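Local structure of imidazolonepropionase (2Q09) at residues Cys5-Leu17 with Tyr52-Pro66. The protein catalyses the hydrolytic opening of the imidazolone-5-propanoate ring to N-formimidoyl-L-glutamate, the third step of histidine degradation. Numbering follows the deposited sequence.
Sequences CERVWLNVTPATL and YPAHWQDMKGKLVTP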
loop_
_atom_site.group_PDB
_atom_site.type_symbol
_atom_site.label_atom_id
_atom_site.label_comp_id
_atom_site.label_asym_id
_atom_site.label_seq_id
_atom_site.Cartn_x
_atom_site.Cartn_y
_atom_site.Cartn_z
ATOM N N CYS A 5 13.727 28.906 6.025
ATOM C CA CYS A 5 12.541 28.172 5.598
ATOM C C CYS A 5 11.249 28.782 6.150
ATOM O O CYS A 5 11.247 29.381 7.226
ATOM C CB CYS A 5 12.665 26.710 6.028
ATOM S SG CYS A 5 13.615 26.472 7.541
ATOM N N GLU A 6 10.155 28.626 5.409
ATOM C CA GLU A 6 8.864 29.194 5.798
ATOM C C GLU A 6 8.217 28.691 7.083
ATOM O O GLU A 6 7.632 29.479 7.827
ATOM C CB GLU A 6 7.852 29.049 4.653
ATOM C CG GLU A 6 7.856 27.698 3.945
ATOM C CD GLU A 6 8.750 27.689 2.725
ATOM O OE1 GLU A 6 9.915 28.106 2.843
ATOM O OE2 GLU A 6 8.292 27.261 1.648
ATOM N N ARG A 7 8.319 27.394 7.350
ATOM C CA ARG A 7 7.690 26.832 8.536
ATOM C C ARG A 7 8.691 26.066 9.385
ATOM O O ARG A 7 9.609 25.443 8.865
ATOM C CB ARG A 7 6.543 25.911 8.098
ATOM C CG ARG A 7 5.807 26.420 6.850
ATOM C CD ARG A 7 4.580 25.588 6.495
ATOM N NE ARG A 7 3.824 26.181 5.395
ATOM C CZ ARG A 7 4.242 26.238 4.133
ATOM N NH1 ARG A 7 5.417 25.731 3.801
ATOM N NH2 ARG A 7 3.488 26.812 3.210
ATOM N N VAL A 8 8.515 26.127 10.702
ATOM C CA VAL A 8 9.418 25.431 11.613
ATOM C C VAL A 8 8.688 24.819 12.802
ATOM O O VAL A 8 7.844 25.458 13.431
ATOM C CB VAL A 8 10.523 26.374 12.162
ATOM C CG1 VAL A 8 11.335 25.653 13.241
ATOM C CG2 VAL A 8 11.436 26.821 11.042
ATOM N N TRP A 9 9.014 23.563 13.078
ATOM C CA TRP A 9 8.444 22.828 14.194
ATOM C C TRP A 9 9.539 22.719 15.244
ATOM O O TRP A 9 10.543 22.037 15.036
ATOM C CB TRP A 9 7.998 21.432 13.741
ATOM C CG TRP A 9 6.690 21.445 13.038
ATOM C CD1 TRP A 9 5.471 21.140 13.569
ATOM C CD2 TRP A 9 6.449 21.857 11.690
ATOM N NE1 TRP A 9 4.483 21.345 12.639
ATOM C CE2 TRP A 9 5.057 21.790 11.473
ATOM C CE3 TRP A 9 7.273 22.290 10.642
ATOM C CZ2 TRP A 9 4.469 22.130 10.252
ATOM C CZ3 TRP A 9 6.686 22.628 9.425
ATOM C CH2 TRP A 9 5.301 22.549 9.246
ATOM N N LEU A 10 9.354 23.405 16.364
ATOM C CA LEU A 10 10.344 23.384 17.432
ATOM C C LEU A 10 10.105 22.266 18.437
ATOM O O LEU A 10 8.973 21.828 18.650
ATOM C CB LEU A 10 10.351 24.724 18.172
ATOM C CG LEU A 10 10.806 25.968 17.403
ATOM C CD1 LEU A 10 10.545 27.207 18.244
ATOM C CD2 LEU A 10 12.285 25.852 17.055
ATOM N N ASN A 11 11.192 21.828 19.061
ATOM C CA ASN A 11 11.160 20.786 20.071
ATOM C C ASN A 11 10.419 19.509 19.691
ATOM O O ASN A 11 9.488 19.102 20.379
ATOM C CB ASN A 11 10.582 21.347 21.374
ATOM C CG ASN A 11 11.413 22.491 21.927
ATOM O OD1 ASN A 11 12.621 22.361 22.105
ATOM N ND2 ASN A 11 10.770 23.620 22.201
ATOM N N VAL A 12 10.829 18.889 18.594
ATOM C CA VAL A 12 10.226 17.629 18.184
ATOM C C VAL A 12 11.233 16.524 18.490
ATOM O O VAL A 12 12.437 16.720 18.327
ATOM C CB VAL A 12 9.913 17.589 16.671
ATOM C CG1 VAL A 12 8.785 18.553 16.342
ATOM C CG2 VAL A 12 11.152 17.907 15.870
ATOM N N THR A 13 10.743 15.382 18.965
ATOM C CA THR A 13 11.599 14.230 19.247
ATOM C C THR A 13 11.426 13.351 18.013
ATOM O O THR A 13 10.495 12.555 17.924
ATOM C CB THR A 13 11.128 13.471 20.494
ATOM O OG1 THR A 13 11.103 14.367 21.612
ATOM C CG2 THR A 13 12.069 12.309 20.792
ATOM N N PRO A 14 12.347 13.474 17.051
ATOM C CA PRO A 14 12.323 12.731 15.796
ATOM C C PRO A 14 12.694 11.259 15.754
ATOM O O PRO A 14 13.770 10.862 16.189
ATOM C CB PRO A 14 13.248 13.555 14.912
ATOM C CG PRO A 14 14.339 13.899 15.883
ATOM C CD PRO A 14 13.556 14.317 17.128
ATOM N N ALA A 15 11.770 10.459 15.234
ATOM C CA ALA A 15 12.003 9.036 15.021
ATOM C C ALA A 15 12.209 9.115 13.515
ATOM O O ALA A 15 11.260 8.972 12.749
ATOM C CB ALA A 15 10.746 8.220 15.343
ATOM N N THR A 16 13.445 9.368 13.106
ATOM C CA THR A 16 13.770 9.556 11.701
ATOM C C THR A 16 13.558 8.366 10.800
ATOM O O THR A 16 13.322 8.543 9.602
ATOM C CB THR A 16 15.236 10.020 11.524
ATOM O OG1 THR A 16 16.121 8.970 11.929
ATOM C CG2 THR A 16 15.503 11.262 12.386
ATOM N N LEU A 17 13.640 7.164 11.362
ATOM C CA LEU A 17 13.499 5.958 10.553
ATOM C C LEU A 17 14.538 5.999 9.423
ATOM O O LEU A 17 14.315 5.461 8.331
ATOM C CB LEU A 17 12.077 5.841 9.968
ATOM C CG LEU A 17 10.999 5.058 10.740
ATOM C CD1 LEU A 17 11.425 3.592 10.853
ATOM C CD2 LEU A 17 10.800 5.662 12.147
ATOM N N TYR A 52 10.578 33.696 17.858
ATOM C CA TYR A 52 11.634 32.732 17.569
ATOM C C TYR A 52 12.019 32.722 16.089
ATOM O O TYR A 52 13.090 32.224 15.738
ATOM C CB TYR A 52 11.214 31.325 18.008
ATOM C CG TYR A 52 12.302 30.494 18.666
ATOM C CD1 TYR A 52 13.552 30.332 18.069
ATOM C CD2 TYR A 52 12.072 29.847 19.883
ATOM C CE1 TYR A 52 14.551 29.545 18.667
ATOM C CE2 TYR A 52 13.053 29.063 20.487
ATOM C CZ TYR A 52 14.290 28.917 19.875
ATOM O OH TYR A 52 15.261 28.144 20.474
ATOM N N PRO A 53 11.160 33.243 15.191
ATOM C CA PRO A 53 9.853 33.923 15.209
ATOM C C PRO A 53 8.679 33.228 15.916
ATOM O O PRO A 53 8.790 32.095 16.386
ATOM C CB PRO A 53 9.561 34.166 13.718
ATOM C CG PRO A 53 10.464 33.203 13.009
ATOM C CD PRO A 53 11.707 33.260 13.825
ATOM N N ALA A 54 7.546 33.928 15.967
ATOM C CA ALA A 54 6.356 33.425 16.638
ATOM C C ALA A 54 5.437 32.526 15.824
ATOM O O ALA A 54 4.516 31.935 16.377
ATOM C CB ALA A 54 5.560 34.592 17.210
ATOM N N HIS A 55 5.659 32.421 14.518
ATOM C CA HIS A 55 4.813 31.536 13.729
ATOM C C HIS A 55 5.419 30.139 13.789
ATOM O O HIS A 55 4.880 29.187 13.230
ATOM C CB HIS A 55 4.698 32.019 12.279
ATOM C CG HIS A 55 5.979 31.974 11.520
ATOM N ND1 HIS A 55 7.056 32.779 11.829
ATOM C CD2 HIS A 55 6.364 31.219 10.464
ATOM C CE1 HIS A 55 8.047 32.519 10.995
ATOM N NE2 HIS A 55 7.654 31.576 10.156
ATOM N N TRP A 56 6.557 30.040 14.473
ATOM C CA TRP A 56 7.252 28.774 14.659
ATOM C C TRP A 56 6.489 28.013 15.731
ATOM O O TRP A 56 6.246 28.536 16.818
ATOM C CB TRP A 56 8.699 29.024 15.100
ATOM C CG TRP A 56 9.606 29.427 13.968
ATOM C CD1 TRP A 56 9.226 29.900 12.745
ATOM C CD2 TRP A 56 11.037 29.379 13.953
ATOM N NE1 TRP A 56 10.329 30.138 11.965
ATOM C CE2 TRP A 56 11.452 29.821 12.677
ATOM C CE3 TRP A 56 12.005 28.987 14.886
ATOM C CZ2 TRP A 56 12.803 29.903 12.319
ATOM C CZ3 TRP A 56 13.350 29.067 14.527
ATOM C CH2 TRP A 56 13.734 29.512 13.249
ATOM N N GLN A 57 6.109 26.778 15.431
ATOM C CA GLN A 57 5.339 25.981 16.373
ATOM C C GLN A 57 6.150 25.093 17.306
ATOM O O GLN A 57 6.925 24.254 16.867
ATOM C CB GLN A 57 4.324 25.140 15.606
ATOM C CG GLN A 57 3.374 25.977 14.779
ATOM C CD GLN A 57 2.228 25.166 14.230
ATOM O OE1 GLN A 57 2.386 24.411 13.274
ATOM N NE2 GLN A 57 1.062 25.305 14.847
ATOM N N ASP A 58 5.946 25.288 18.607
ATOM C CA ASP A 58 6.646 24.527 19.641
ATOM C C ASP A 58 5.881 23.249 19.972
ATOM O O ASP A 58 4.836 23.299 20.602
ATOM C CB ASP A 58 6.774 25.379 20.907
ATOM C CG ASP A 58 7.593 24.706 21.984
ATOM O OD1 ASP A 58 7.981 23.537 21.809
ATOM O OD2 ASP A 58 7.847 25.354 23.019
HETATM N N MSE A 59 6.405 22.104 19.553
HETATM C CA MSE A 59 5.727 20.838 19.819
HETATM C C MSE A 59 5.985 20.316 21.227
HETATM O O MSE A 59 5.439 19.289 21.631
HETATM C CB MSE A 59 6.141 19.801 18.778
HETATM C CG MSE A 59 5.675 20.145 17.371
HETATM SE SE MSE A 59 3.739 20.385 17.252
HETATM C CE MSE A 59 3.732 22.318 17.234
ATOM N N LYS A 60 6.822 21.030 21.974
ATOM C CA LYS A 60 7.139 20.672 23.351
ATOM C C LYS A 60 7.633 19.241 23.565
ATOM O O LYS A 60 7.253 18.584 24.542
ATOM C CB LYS A 60 5.918 20.919 24.241
ATOM C CG LYS A 60 5.334 22.328 24.132
ATOM C CD LYS A 60 4.358 22.580 25.276
ATOM C CE LYS A 60 3.646 23.919 25.170
ATOM N NZ LYS A 60 2.530 23.896 24.180
ATOM N N GLY A 61 8.478 18.759 22.664
ATOM C CA GLY A 61 9.021 17.422 22.813
ATOM C C GLY A 61 8.224 16.261 22.243
ATOM O O GLY A 61 8.678 15.122 22.340
ATOM N N LYS A 62 7.062 16.532 21.648
ATOM C CA LYS A 62 6.238 15.458 21.081
ATOM C C LYS A 62 7.003 14.675 20.023
ATOM O O LYS A 62 7.803 15.223 19.263
ATOM C CB LYS A 62 4.971 15.992 20.405
ATOM C CG LYS A 62 4.121 16.958 21.198
ATOM C CD LYS A 62 3.252 16.294 22.242
ATOM C CE LYS A 62 2.045 17.186 22.542
ATOM N NZ LYS A 62 2.434 18.594 22.802
ATOM N N LEU A 63 6.716 13.384 19.962
ATOM C CA LEU A 63 7.335 12.488 18.999
ATOM C C LEU A 63 6.898 12.827 17.568
ATOM O O LEU A 63 5.717 13.091 17.315
ATOM C CB LEU A 63 6.909 11.056 19.313
ATOM C CG LEU A 63 7.153 9.991 18.245
ATOM C CD1 LEU A 63 8.650 9.682 18.147
ATOM C CD2 LEU A 63 6.364 8.718 18.628
ATOM N N VAL A 64 7.844 12.811 16.635
ATOM C CA VAL A 64 7.517 13.064 15.238
ATOM C C VAL A 64 8.070 11.912 14.404
ATOM O O VAL A 64 9.158 11.410 14.668
ATOM C CB VAL A 64 8.091 14.417 14.746
ATOM C CG1 VAL A 64 9.606 14.440 14.900
ATOM C CG2 VAL A 64 7.709 14.645 13.299
ATOM N N THR A 65 7.304 11.487 13.411
ATOM C CA THR A 65 7.712 10.383 12.547
ATOM C C THR A 65 7.326 10.722 11.111
ATOM O O THR A 65 6.583 11.657 10.858
ATOM C CB THR A 65 6.971 9.066 12.879
ATOM O OG1 THR A 65 5.604 9.182 12.468
ATOM C CG2 THR A 65 7.006 8.789 14.373
ATOM N N PRO A 66 7.837 9.955 10.147
ATOM C CA PRO A 66 7.487 10.209 8.745
ATOM C C PRO A 66 6.005 9.832 8.624
ATOM O O PRO A 66 5.480 9.128 9.503
ATOM C CB PRO A 66 8.333 9.206 7.983
ATOM C CG PRO A 66 9.538 9.017 8.863
ATOM C CD PRO A 66 8.897 8.940 10.248
HETATM O O HOH W 1 5.965 27.633 11.431
#
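L10 touches two aromatic side chains of 52-66, one with each methyl. Its CD1 lies over one face of the Y52 ring, a CH-pi contact with CD1 3.5 Å from Y52 CD2, while CD2 meets W56 at CE3. CG of L10 stands anti to its carbonyl carbon (chi1 -66°), and chi2 of 172° extends the chain to CD1 and puts that methyl over Y52, leaving CD2 on the W56 side. W56 is a slab with both faces in use: V8 CB sits almost centrally over the five-membered ring, and V8 CG2 comes to 3.4 Å from W56 CE2; against the opposite face lie P53 CD and Y52 O. Between the backbones, L10 N donates to Q57 O and L10 O accepts from M59 N, so 7-10 and 57-58 pair in parallel. Strand 57-58 is an edge strand, within this chain, of a small mixed sheet in which 30-35 flanks 7-10 on its other side, well away from the iron site of this amidohydrolase. After 7-10 the first segment turns a corner at N11, where N11 and V12 form a G1 beta bulge against H30. N11 ND2 gives D58 OD1 a nearly straight bond of 2.8 Å (N-H...O 171°), with the oxygen in the amide plane but approached from above the carboxylate plane. K60 N reaches OD1 from the opposite face, closing an Asx turn, and the two bonds should hold the carboxylate in place. Past the type I' turn 59-62, parallel pairing resumes with the register shifted by two, now joining 12-14 to strand 63-73, which leads into the TIM-barrel-type catalytic domain and carries the metal ligand H72. There T13 OG1 donates to G61 O at 2.6 Å, and T13 N bonds to K62 O.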